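Local coordinates for protein beta sliding clamp (Borrelia burgdorferi, PDB 6DJ8) that probably forms a ring-shaped head-to-tail homodimer around DNA and tethers DNA polymerases and other proteins to it, making them processive, at residues I56-T59 and F64-S67; N181-S186 and K223-L228; V216-P221 and I240-K245; K246-V249 and Y254-A257. All blocks are in the same frame, centred on the assembly; numbering follows the deposited sequence.

Contact 1. Residues I56-T59 and F64-S67; sequences IKST and FFES
I56-T59 and F64-S67 run antiparallel, their axes 4.8 Å apart at closest approach and their directions at 166°. I56 pairs with S67 and S58 with F65, both as hydrogen-bonded pairs. Each pair has two backbone bonds. The one from I56 N to S67 O measures 2.9 Å. The one from S58 N to F65 O is longer, at 3.1 Å. K57-E66 is the non-hydrogen-bonded pair between them, and T59-F64 is a second one next to the turn.

I56, S58, F65 and S67 share one face of the sheet. S58 OG sits 3.6 Å from both CB and CD2 of F65, obliquely to the ring. Its polar partner is A29 O, in the helix 19-29 that packs on this face. S67 OG lies 3.6 Å from I56 CB.

K57, T59, F64 and E66 share the other face. T59 OG1 rests over the centre of the F64 ring, 3.3 Å above its plane. Its torsion, with OG1 anti to the backbone N (chi1 -179°), carries the oxygen there. The same oxygen is hydrogen-bonded to R61 N and I63 O in the turn. K57 and E66 run side by side, but K57 NZ stays 4.5 Å from E66 OE2, too far for a salt bridge. The amine binds Y142 O and N141 OD1 instead.

The arrangement is a beta hairpin of the N-terminal clamp domain, with one face under a helix as in the helix-lined ring of sliding clamps.

Contact 2. Residues N181-S186 and K223-L228; sequences NGVYFS and KIFNFL
F225 points from helix 223-231 toward strand 182-187, where V183 and F185 receive its ring. This is helix-on-sheet packing within the central domain of the clamp. Side chains join the helix to the strand, and a water links the helix to N181 just before the strand. No direct hydrogen bond crosses between the two segments.

V183 and F225 cross at a slant. With CG2 anti to the carbonyl carbon, V183 turns this methyl to the F225 rim. V183 CG2 reaches F225 CD2 at 3.6 Å, and V183 CB lies 3.8 Å from F225 CE2. The valine meets the ring obliquely.

F185 and F225 approach from opposite directions. They meet rim to rim, with neither ring over the face of the other. Their centroids are 6.0 Å apart and their planes differ by 31°. F225 CZ lies at the edge of the F185 ring, near its plane, 3.6 Å from F185 CZ. One face of the F225 ring is lined by I224 CG2 of its own helix. F160 and I164 of helix 157-167 also touch F225, as does the ring of F247.

At the start of the helix a water bridges the segments. It donates to N181 OD1 at 2.8 Å and accepts from K223 N at 2.9 Å.

Contact 3. Residues V216-P221 and I240-K245; sequences VNFIVP and IKFSDK
F218 lays its ring against the ring of F242, and the two form an offset stack. The centroids are 4.3 Å apart and the planes are turned by 15°. No hydrogen bond joins the segments.

The F218 side chain leaves strand 218-221 toward F242. Its CG is anti to the carbonyl carbon (chi1 -49°), which brings the ring over the face of its partner. CB already touches, at 3.4 Å from F242 CE2. CG is just as close to F242 CD2. On one side of the ring, CD2 sits over the face of F242, offset toward the rim, and CE2 follows toward F242 CG and CB. On the other side, CD1 still faces F242 CD2, while CE1 turns toward the backbone and lies 3.9 Å from S243 O. At the tip, F218 CZ comes 4.0 Å from F242 CB. That carbon of F242 stands over the F218 face, 12° off the ring normal, in a CH-pi contact.

V220, two residues on, meets a different part of F242. Its CG2 approaches the ring edge, near the plane, 3.7 Å from F242 CE2. F185 meets F242 edge-to-face, and F151 and F247 are also ring neighbours. F242 thus sits within an aromatic cluster.

Beyond the strand, S243 OG accepts from K245 N, which makes an ST turn. K246 N, at the start of the next strand, is hydrogen-bonded to the same oxygen. The arrangement is that of two beta-sheets facing each other across the hydrophobic core of a clamp domain.

Contact 4. Residues K246-V249 and Y254-A257; sequences KFYV and YKIA
V249 and I256 form a hydrogen-bonded antiparallel pair that joins K246-V249 to Y254-A257. V249 N gives its hydrogen to I256 O at 2.9 Å. I256 N answers to V249 O at 3.0 Å. The two acceptors also take CA-H...O contacts: Y248 CA lies 3.4 Å from I256 O, and K255 CA 3.5 Å from V249 O. F247 O receives a third, from A257 CA at 3.1 Å. The backbone of F247 is hydrogen-bonded to C258, further along the partner strand.

Y248 and A257 make the neighbouring non-hydrogen-bonded pair. A257 CB lies at the edge of the Y248 ring, near its plane, 4.3 Å from Y248 CD1. The strands form a beta hairpin of the central domain, within a sheet that also takes in strands of the N-terminal domain. Outward bonds extend it on both sides, from Y248 to K241 and from K255 and A257 to E66 and F64.

Y248 and K255 run side by side. The tyrosine chi1 of 172° swings the ring along the lysine chain, and Y248 OH comes 3.6 Å from K255 CD. This is van der Waals contact; the hydroxyl is hydrogen-bonded to E250 OE2. On the other face, I256 meets I224, L228 and L231 of helix 223-231. Y254 OH is hydrogen-bonded to K28 NZ and E25 OE1, and K246 NZ to Y149 OH.

From the N terminus, contact 1 comes first and closes the short hairpin turn between 56-59 and 64-67. Contact 2 then opens at 181-186 and reaches across more than thirty residues to helix 223-231. Contact 3 crosses it, because 216-221 precedes that helix and 240-245 follows it. Contact 4 closes a second hairpin after both. Contacts 1 and 4 lie in one sheet, where neighbouring strands 64-70 and 254-259 connect the N-terminal and central domains. Strands 182-187 and 218-221 belong to a second sheet. Contact 3 ties it to the first through strand 237-242, and contact 2 ties it to helix 223-231. F65 of contact 1 meets F227 of that helix, which therefore also reaches the N-terminal domain.

Contact 1. Residues I56-T59 and F64-S67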
loop_
_atom_site.group_PDB
_atom_site.type_symbol
_atom_site.label_atom_id
_atom_site.label_comp_id
_atom_site.label_asym_id
_atom_site.label_seq_id
_atom_site.Cartn_x
_atom_site.Cartn_y
_atom_site.Cartn_z
ATOM N N ILE A 56 1.343 -30.235 -1.328
ATOM C CA ILE A 56 0.383 -29.138 -1.348
ATOM C C ILE A 56 -0.063 -28.937 -2.788
ATOM O O ILE A 56 0.775 -28.780 -3.686
ATOM C CB ILE A 56 0.997 -27.853 -0.765
ATOM C CG1 ILE A 56 1.326 -28.052 0.717
ATOM C CG2 ILE A 56 0.057 -26.656 -0.944
ATOM C CD1 ILE A 56 2.276 -27.022 1.242
ATOM N N LYS A 57 -1.374 -28.979 -3.016
ATOM C CA LYS A 57 -1.929 -28.780 -4.351
ATOM C C LYS A 57 -2.900 -27.608 -4.340
ATOM O O LYS A 57 -3.635 -27.395 -3.365
ATOM C CB LYS A 57 -2.647 -30.032 -4.869
ATOM C CG LYS A 57 -1.726 -31.210 -5.166
ATOM C CD LYS A 57 -2.539 -32.414 -5.676
ATOM C CE LYS A 57 -1.757 -33.711 -5.601
ATOM N NZ LYS A 57 -2.563 -34.908 -6.073
ATOM N N SER A 58 -2.883 -26.839 -5.422
ATOM C CA SER A 58 -3.861 -25.784 -5.632
ATOM C C SER A 58 -4.192 -25.742 -7.112
ATOM O O SER A 58 -3.435 -26.233 -7.947
ATOM C CB SER A 58 -3.354 -24.417 -5.157
ATOM O OG SER A 58 -2.230 -24.013 -5.910
ATOM N N THR A 59 -5.358 -25.195 -7.434
ATOM C CA THR A 59 -5.709 -25.039 -8.838
ATOM C C THR A 59 -6.681 -23.882 -8.975
ATOM O O THR A 59 -7.388 -23.537 -8.028
ATOM C CB THR A 59 -6.340 -26.303 -9.428
ATOM O OG1 THR A 59 -6.649 -26.087 -10.817
ATOM C CG2 THR A 59 -7.633 -26.663 -8.659
ATOM N N PHE A 64 -2.699 -26.144 -12.634
ATOM C CA PHE A 64 -2.645 -27.138 -11.568
ATOM C C PHE A 64 -1.248 -27.085 -10.978
ATOM O O PHE A 64 -0.257 -27.202 -11.708
ATOM C CB PHE A 64 -2.999 -28.537 -12.093
ATOM C CG PHE A 64 -4.442 -28.686 -12.414
ATOM C CD1 PHE A 64 -4.943 -28.281 -13.628
ATOM C CD2 PHE A 64 -5.324 -29.166 -11.451
ATOM C CE1 PHE A 64 -6.294 -28.398 -13.901
ATOM C CE2 PHE A 64 -6.670 -29.281 -11.714
ATOM C CZ PHE A 64 -7.155 -28.900 -12.946
ATOM N N PHE A 65 -1.170 -26.868 -9.674
ATOM C CA PHE A 65 0.090 -26.607 -9.001
ATOM C C PHE A 65 0.313 -27.662 -7.935
ATOM O O PHE A 65 -0.624 -28.057 -7.236
ATOM C CB PHE A 65 0.088 -25.206 -8.361
ATOM C CG PHE A 65 1.245 -24.952 -7.426
ATOM C CD1 PHE A 65 2.442 -24.450 -7.912
ATOM C CD2 PHE A 65 1.126 -25.187 -6.056
ATOM C CE1 PHE A 65 3.514 -24.199 -7.073
ATOM C CE2 PHE A 65 2.196 -24.946 -5.197
ATOM C CZ PHE A 65 3.382 -24.446 -5.691
ATOM N N GLU A 66 1.559 -28.098 -7.795
ATOM C CA GLU A 66 1.884 -29.063 -6.756
ATOM C C GLU A 66 3.288 -28.786 -6.234
ATOM O O GLU A 66 4.220 -28.587 -7.020
ATOM C CB GLU A 66 1.756 -30.485 -7.320
ATOM C CG GLU A 66 2.609 -31.505 -6.639
ATOM C CD GLU A 66 2.274 -32.918 -7.060
ATOM O OE1 GLU A 66 3.060 -33.823 -6.715
ATOM O OE2 GLU A 66 1.249 -33.113 -7.750
ATOM N N SER A 67 3.432 -28.757 -4.910
ATOM C CA SER A 67 4.720 -28.584 -4.250
ATOM C C SER A 67 4.862 -29.631 -3.154
ATOM O O SER A 67 3.874 -30.161 -2.638
ATOM C CB SER A 67 4.883 -27.189 -3.639
ATOM O OG SER A 67 4.023 -27.015 -2.524
#

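Contact 2. Residues N181-S186 and K223-L228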
loop_
_atom_site.group_PDB
_atom_site.type_symbol
_atom_site.label_atom_id
_atom_site.label_comp_id
_atom_site.label_asym_id
_atom_site.label_seq_id
_atom_site.Cartn_x
_atom_site.Cartn_y
_atom_site.Cartn_z
ATOM N N ASN A 181 -4.039 -13.391 -25.260
ATOM C CA ASN A 181 -3.705 -13.567 -23.847
ATOM C C ASN A 181 -2.660 -14.654 -23.645
ATOM O O ASN A 181 -2.125 -14.793 -22.541
ATOM C CB ASN A 181 -4.978 -13.889 -23.048
ATOM C CG ASN A 181 -4.705 -14.134 -21.566
ATOM O OD1 ASN A 181 -4.748 -15.270 -21.096
ATOM N ND2 ASN A 181 -4.391 -13.072 -20.837
ATOM N N GLY A 182 -2.293 -15.375 -24.703
ATOM C CA GLY A 182 -1.313 -16.428 -24.593
ATOM C C GLY A 182 0.080 -15.974 -24.999
ATOM O O GLY A 182 0.261 -14.973 -25.692
ATOM N N VAL A 183 1.066 -16.723 -24.522
ATOM C CA VAL A 183 2.448 -16.591 -24.959
ATOM C C VAL A 183 2.647 -17.615 -26.066
ATOM O O VAL A 183 2.301 -18.788 -25.894
ATOM C CB VAL A 183 3.420 -16.833 -23.799
ATOM C CG1 VAL A 183 4.844 -16.789 -24.297
ATOM C CG2 VAL A 183 3.184 -15.794 -22.689
ATOM N N TYR A 184 3.146 -17.166 -27.223
ATOM C CA TYR A 184 3.293 -18.031 -28.391
ATOM C C TYR A 184 4.703 -18.617 -28.435
ATOM O O TYR A 184 5.694 -17.878 -28.425
ATOM C CB TYR A 184 2.975 -17.250 -29.672
ATOM C CG TYR A 184 3.089 -18.043 -30.955
ATOM C CD1 TYR A 184 2.489 -19.290 -31.079
ATOM C CD2 TYR A 184 3.757 -17.518 -32.067
ATOM C CE1 TYR A 184 2.572 -20.024 -32.274
ATOM C CE2 TYR A 184 3.850 -18.237 -33.258
ATOM C CZ TYR A 184 3.255 -19.495 -33.352
ATOM O OH TYR A 184 3.325 -20.214 -34.521
ATOM N N PHE A 185 4.786 -19.942 -28.468
ATOM C CA PHE A 185 6.049 -20.651 -28.621
ATOM C C PHE A 185 6.223 -21.100 -30.067
ATOM O O PHE A 185 5.380 -21.831 -30.598
ATOM C CB PHE A 185 6.101 -21.872 -27.710
ATOM C CG PHE A 185 6.286 -21.528 -26.264
ATOM C CD1 PHE A 185 5.240 -20.985 -25.531
ATOM C CD2 PHE A 185 7.516 -21.707 -25.650
ATOM C CE1 PHE A 185 5.424 -20.658 -24.182
ATOM C CE2 PHE A 185 7.699 -21.375 -24.321
ATOM C CZ PHE A 185 6.647 -20.858 -23.585
ATOM N N SER A 186 7.336 -20.715 -30.675
ATOM C CA SER A 186 7.620 -21.095 -32.058
ATOM C C SER A 186 9.124 -21.312 -32.197
ATOM O O SER A 186 9.868 -21.278 -31.209
ATOM C CB SER A 186 7.087 -20.027 -33.021
ATOM O OG SER A 186 6.766 -20.589 -34.273
ATOM N N LYS A 223 -1.089 -16.335 -17.684
ATOM C CA LYS A 223 -1.174 -16.332 -16.215
ATOM C C LYS A 223 -0.123 -17.244 -15.592
ATOM O O LYS A 223 0.532 -16.861 -14.613
ATOM C CB LYS A 223 -2.570 -16.732 -15.743
ATOM C CG LYS A 223 -2.707 -16.810 -14.211
ATOM C CD LYS A 223 -4.113 -17.178 -13.793
ATOM C CE LYS A 223 -4.268 -17.171 -12.255
ATOM N NZ LYS A 223 -5.638 -17.625 -11.874
ATOM N N ILE A 224 0.113 -18.424 -16.188
ATOM C CA ILE A 224 1.085 -19.327 -15.576
ATOM C C ILE A 224 2.471 -18.696 -15.535
ATOM O O ILE A 224 3.252 -18.967 -14.615
ATOM C CB ILE A 224 1.116 -20.709 -16.275
ATOM C CG1 ILE A 224 1.863 -21.700 -15.372
ATOM C CG2 ILE A 224 1.798 -20.617 -17.642
ATOM C CD1 ILE A 224 1.787 -23.141 -15.834
ATOM N N PHE A 225 2.795 -17.817 -16.494
ATOM C CA PHE A 225 4.115 -17.199 -16.460
ATOM C C PHE A 225 4.208 -16.137 -15.370
ATOM O O PHE A 225 5.247 -16.010 -14.720
ATOM C CB PHE A 225 4.466 -16.627 -17.840
ATOM C CG PHE A 225 4.556 -17.699 -18.880
ATOM C CD1 PHE A 225 5.636 -18.564 -18.889
ATOM C CD2 PHE A 225 3.515 -17.928 -19.760
ATOM C CE1 PHE A 225 5.705 -19.610 -19.810
ATOM C CE2 PHE A 225 3.581 -18.955 -20.673
ATOM C CZ PHE A 225 4.683 -19.803 -20.695
ATOM N N ASN A 226 3.146 -15.361 -15.160
ATOM C CA ASN A 226 3.145 -14.454 -14.009
ATOM C C ASN A 226 3.322 -15.237 -12.717
ATOM O O ASN A 226 4.142 -14.877 -11.873
ATOM C CB ASN A 226 1.857 -13.636 -13.994
ATOM C CG ASN A 226 1.784 -12.680 -15.182
ATOM O OD1 ASN A 226 2.812 -12.165 -15.612
ATOM N ND2 ASN A 226 0.581 -12.441 -15.710
ATOM N N PHE A 227 2.654 -16.388 -12.613
ATOM C CA PHE A 227 2.782 -17.247 -11.431
ATOM C C PHE A 227 4.217 -17.741 -11.258
ATOM O O PHE A 227 4.813 -17.640 -10.172
ATOM C CB PHE A 227 1.818 -18.423 -11.610
ATOM C CG PHE A 227 1.733 -19.359 -10.451
ATOM C CD1 PHE A 227 1.689 -18.882 -9.148
ATOM C CD2 PHE A 227 1.606 -20.722 -10.675
ATOM C CE1 PHE A 227 1.560 -19.761 -8.075
ATOM C CE2 PHE A 227 1.478 -21.609 -9.612
ATOM C CZ PHE A 227 1.459 -21.121 -8.310
ATOM N N LEU A 228 4.791 -18.245 -12.350
ATOM C CA LEU A 228 6.108 -18.865 -12.337
ATOM C C LEU A 228 7.194 -17.896 -11.897
ATOM O O LEU A 228 8.146 -18.292 -11.213
ATOM C CB LEU A 228 6.438 -19.366 -13.746
ATOM C CG LEU A 228 5.862 -20.718 -14.134
ATOM C CD1 LEU A 228 6.052 -20.911 -15.612
ATOM C CD2 LEU A 228 6.622 -21.754 -13.358
HETATM O O HOH W 1 -3.826 -16.176 -18.617
#

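Contact 3. Residues V216-P221 and I240-K245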
loop_
_atom_site.group_PDB
_atom_site.type_symbol
_atom_site.label_atom_id
_atom_site.label_comp_id
_atom_site.label_asym_id
_atom_site.label_seq_id
_atom_site.Cartn_x
_atom_site.Cartn_y
_atom_site.Cartn_z
ATOM N N VAL A 216 7.220 -26.722 -33.222
ATOM C CA VAL A 216 6.879 -25.909 -32.061
ATOM C C VAL A 216 5.784 -24.960 -32.511
ATOM O O VAL A 216 6.027 -24.090 -33.353
ATOM C CB VAL A 216 8.091 -25.137 -31.531
ATOM C CG1 VAL A 216 7.748 -24.347 -30.255
ATOM C CG2 VAL A 216 9.263 -26.084 -31.327
ATOM N N ASN A 217 4.585 -25.119 -31.954
ATOM C CA ASN A 217 3.467 -24.256 -32.308
ATOM C C ASN A 217 2.444 -24.313 -31.180
ATOM O O ASN A 217 1.429 -25.004 -31.292
ATOM C CB ASN A 217 2.863 -24.686 -33.667
ATOM C CG ASN A 217 1.641 -23.859 -34.049
ATOM O OD1 ASN A 217 1.553 -22.671 -33.716
ATOM N ND2 ASN A 217 0.707 -24.470 -34.762
ATOM N N PHE A 218 2.711 -23.589 -30.083
ATOM C CA PHE A 218 1.933 -23.706 -28.858
ATOM C C PHE A 218 1.633 -22.328 -28.297
ATOM O O PHE A 218 2.489 -21.440 -28.318
ATOM C CB PHE A 218 2.677 -24.533 -27.790
ATOM C CG PHE A 218 3.231 -25.839 -28.305
ATOM C CD1 PHE A 218 2.384 -26.895 -28.595
ATOM C CD2 PHE A 218 4.595 -26.009 -28.488
ATOM C CE1 PHE A 218 2.889 -28.111 -29.077
ATOM C CE2 PHE A 218 5.109 -27.209 -28.973
ATOM C CZ PHE A 218 4.252 -28.268 -29.268
ATOM N N ILE A 219 0.419 -22.172 -27.773
ATOM C CA ILE A 219 -0.048 -20.932 -27.167
ATOM C C ILE A 219 -0.401 -21.236 -25.719
ATOM O O ILE A 219 -1.318 -22.027 -25.455
ATOM C CB ILE A 219 -1.261 -20.346 -27.901
ATOM C CG1 ILE A 219 -0.956 -20.158 -29.391
ATOM C CG2 ILE A 219 -1.694 -19.026 -27.257
ATOM C CD1 ILE A 219 -2.176 -20.001 -30.209
ATOM N N VAL A 220 0.315 -20.608 -24.801
ATOM C CA VAL A 220 0.187 -20.845 -23.362
ATOM C C VAL A 220 -0.399 -19.597 -22.710
ATOM O O VAL A 220 0.170 -18.513 -22.859
ATOM C CB VAL A 220 1.544 -21.181 -22.726
ATOM C CG1 VAL A 220 1.358 -21.482 -21.235
ATOM C CG2 VAL A 220 2.191 -22.361 -23.450
ATOM N N PRO A 221 -1.491 -19.708 -21.965
ATOM C CA PRO A 221 -2.045 -18.528 -21.291
ATOM C C PRO A 221 -0.991 -17.876 -20.420
ATOM O O PRO A 221 -0.191 -18.551 -19.769
ATOM C CB PRO A 221 -3.206 -19.085 -20.459
ATOM C CG PRO A 221 -3.606 -20.351 -21.184
ATOM C CD PRO A 221 -2.278 -20.914 -21.637
ATOM N N ILE A 240 10.752 -27.843 -19.075
ATOM C CA ILE A 240 9.498 -27.416 -19.678
ATOM C C ILE A 240 9.085 -28.481 -20.677
ATOM O O ILE A 240 9.921 -28.956 -21.449
ATOM C CB ILE A 240 9.655 -26.032 -20.346
ATOM C CG1 ILE A 240 9.835 -24.958 -19.270
ATOM C CG2 ILE A 240 8.500 -25.735 -21.287
ATOM C CD1 ILE A 240 10.449 -23.662 -19.802
ATOM N N LYS A 241 7.806 -28.847 -20.671
ATOM C CA LYS A 241 7.294 -29.890 -21.552
ATOM C C LYS A 241 5.978 -29.444 -22.166
ATOM O O LYS A 241 5.221 -28.689 -21.553
ATOM C CB LYS A 241 7.089 -31.215 -20.806
ATOM C CG LYS A 241 8.364 -31.829 -20.241
ATOM C CD LYS A 241 8.047 -33.089 -19.434
ATOM C CE LYS A 241 9.262 -33.613 -18.685
ATOM N NZ LYS A 241 10.448 -33.714 -19.571
ATOM N N PHE A 242 5.727 -29.896 -23.396
ATOM C CA PHE A 242 4.496 -29.614 -24.120
ATOM C C PHE A 242 3.860 -30.904 -24.598
ATOM O O PHE A 242 4.560 -31.808 -25.069
ATOM C CB PHE A 242 4.754 -28.778 -25.361
ATOM C CG PHE A 242 5.066 -27.353 -25.097
ATOM C CD1 PHE A 242 6.373 -26.952 -24.930
ATOM C CD2 PHE A 242 4.062 -26.405 -25.060
ATOM C CE1 PHE A 242 6.680 -25.637 -24.723
ATOM C CE2 PHE A 242 4.363 -25.077 -24.842
ATOM C CZ PHE A 242 5.674 -24.690 -24.675
ATOM N N SER A 243 2.535 -30.941 -24.576
ATOM C CA SER A 243 1.762 -32.007 -25.203
ATOM C C SER A 243 0.808 -31.374 -26.216
ATOM O O SER A 243 0.878 -30.174 -26.500
ATOM C CB SER A 243 1.014 -32.830 -24.154
ATOM O OG SER A 243 -0.224 -32.228 -23.825
ATOM N N ASP A 244 -0.094 -32.188 -26.763
ATOM C CA ASP A 244 -1.069 -31.650 -27.705
ATOM C C ASP A 244 -1.966 -30.616 -27.041
ATOM O O ASP A 244 -2.327 -29.610 -27.663
ATOM C CB ASP A 244 -1.901 -32.788 -28.302
ATOM C CG ASP A 244 -2.404 -33.759 -27.247
ATOM O OD1 ASP A 244 -3.229 -33.349 -26.405
ATOM O OD2 ASP A 244 -1.973 -34.931 -27.258
ATOM N N LYS A 245 -2.285 -30.812 -25.765
ATOM C CA LYS A 245 -3.260 -29.985 -25.088
ATOM C C LYS A 245 -2.720 -29.266 -23.862
ATOM O O LYS A 245 -3.406 -28.375 -23.349
ATOM C CB LYS A 245 -4.471 -30.833 -24.664
#

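Contact 4. Residues K246-V249 and Y254-A257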
loop_
_atom_site.group_PDB
_atom_site.type_symbol
_atom_site.label_atom_id
_atom_site.label_comp_id
_atom_site.label_asym_id
_atom_site.label_seq_id
_atom_site.Cartn_x
_atom_site.Cartn_y
_atom_site.Cartn_z
ATOM N N LYS A 246 -1.538 -29.620 -23.364
ATOM C CA LYS A 246 -1.111 -29.107 -22.072
ATOM C C LYS A 246 0.338 -28.642 -22.095
ATOM O O LYS A 246 1.146 -29.032 -22.942
ATOM C CB LYS A 246 -1.335 -30.150 -20.953
ATOM C CG LYS A 246 -0.169 -31.075 -20.658
ATOM C CD LYS A 246 -0.513 -31.987 -19.473
ATOM C CE LYS A 246 0.603 -32.969 -19.130
ATOM N NZ LYS A 246 1.774 -32.316 -18.489
ATOM N N PHE A 247 0.636 -27.775 -21.132
ATOM C CA PHE A 247 1.950 -27.210 -20.891
ATOM C C PHE A 247 2.362 -27.599 -19.477
ATOM O O PHE A 247 1.537 -27.577 -18.558
ATOM C CB PHE A 247 1.879 -25.685 -21.056
ATOM C CG PHE A 247 3.104 -24.949 -20.616
ATOM C CD1 PHE A 247 4.219 -24.877 -21.445
ATOM C CD2 PHE A 247 3.128 -24.286 -19.401
ATOM C CE1 PHE A 247 5.343 -24.182 -21.069
ATOM C CE2 PHE A 247 4.248 -23.575 -19.014
ATOM C CZ PHE A 247 5.367 -23.522 -19.850
ATOM N N TYR A 248 3.624 -27.975 -19.303
ATOM C CA TYR A 248 4.068 -28.558 -18.046
ATOM C C TYR A 248 5.434 -27.998 -17.701
ATOM O O TYR A 248 6.283 -27.841 -18.577
ATOM C CB TYR A 248 4.120 -30.098 -18.135
ATOM C CG TYR A 248 4.742 -30.807 -16.940
ATOM C CD1 TYR A 248 3.997 -31.068 -15.789
ATOM C CD2 TYR A 248 6.065 -31.253 -16.978
ATOM C CE1 TYR A 248 4.557 -31.731 -14.704
ATOM C CE2 TYR A 248 6.631 -31.919 -15.896
ATOM C CZ TYR A 248 5.870 -32.156 -14.766
ATOM O OH TYR A 248 6.420 -32.811 -13.689
ATOM N N VAL A 249 5.637 -27.680 -16.426
ATOM C CA VAL A 249 6.888 -27.095 -15.952
ATOM C C VAL A 249 7.254 -27.761 -14.640
ATOM O O VAL A 249 6.389 -27.989 -13.785
ATOM C CB VAL A 249 6.781 -25.574 -15.760
ATOM C CG1 VAL A 249 8.038 -25.031 -15.121
ATOM C CG2 VAL A 249 6.565 -24.919 -17.071
ATOM N N TYR A 254 8.629 -28.225 -7.272
ATOM C CA TYR A 254 7.377 -27.800 -7.879
ATOM C C TYR A 254 7.069 -28.563 -9.164
ATOM O O TYR A 254 7.969 -28.981 -9.903
ATOM C CB TYR A 254 7.386 -26.290 -8.178
ATOM C CG TYR A 254 7.669 -25.437 -6.970
ATOM C CD1 TYR A 254 6.704 -25.262 -5.979
ATOM C CD2 TYR A 254 8.900 -24.814 -6.807
ATOM C CE1 TYR A 254 6.956 -24.487 -4.861
ATOM C CE2 TYR A 254 9.164 -24.039 -5.699
ATOM C CZ TYR A 254 8.189 -23.878 -4.724
ATOM O OH TYR A 254 8.476 -23.117 -3.616
ATOM N N LYS A 255 5.775 -28.761 -9.405
ATOM C CA LYS A 255 5.253 -29.239 -10.675
ATOM C C LYS A 255 4.017 -28.412 -10.961
ATOM O O LYS A 255 3.216 -28.164 -10.057
ATOM C CB LYS A 255 4.915 -30.735 -10.645
ATOM C CG LYS A 255 6.068 -31.632 -10.229
ATOM C CD LYS A 255 5.624 -33.097 -10.174
ATOM C CE LYS A 255 6.800 -34.028 -9.936
ATOM N NZ LYS A 255 6.358 -35.442 -9.748
ATOM N N ILE A 256 3.911 -27.906 -12.180
ATOM C CA ILE A 256 2.822 -27.019 -12.569
ATOM C C ILE A 256 2.400 -27.389 -13.978
ATOM O O ILE A 256 3.245 -27.719 -14.817
ATOM C CB ILE A 256 3.241 -25.532 -12.511
ATOM C CG1 ILE A 256 4.239 -25.298 -11.384
ATOM C CG2 ILE A 256 2.026 -24.620 -12.314
ATOM C CD1 ILE A 256 4.808 -23.936 -11.384
ATOM N N ALA A 257 1.101 -27.310 -14.248
ATOM C CA ALA A 257 0.591 -27.595 -15.580
ATOM C C ALA A 257 -0.605 -26.698 -15.861
ATOM O O ALA A 257 -1.269 -26.211 -14.938
ATOM C CB ALA A 257 0.196 -29.070 -15.732
#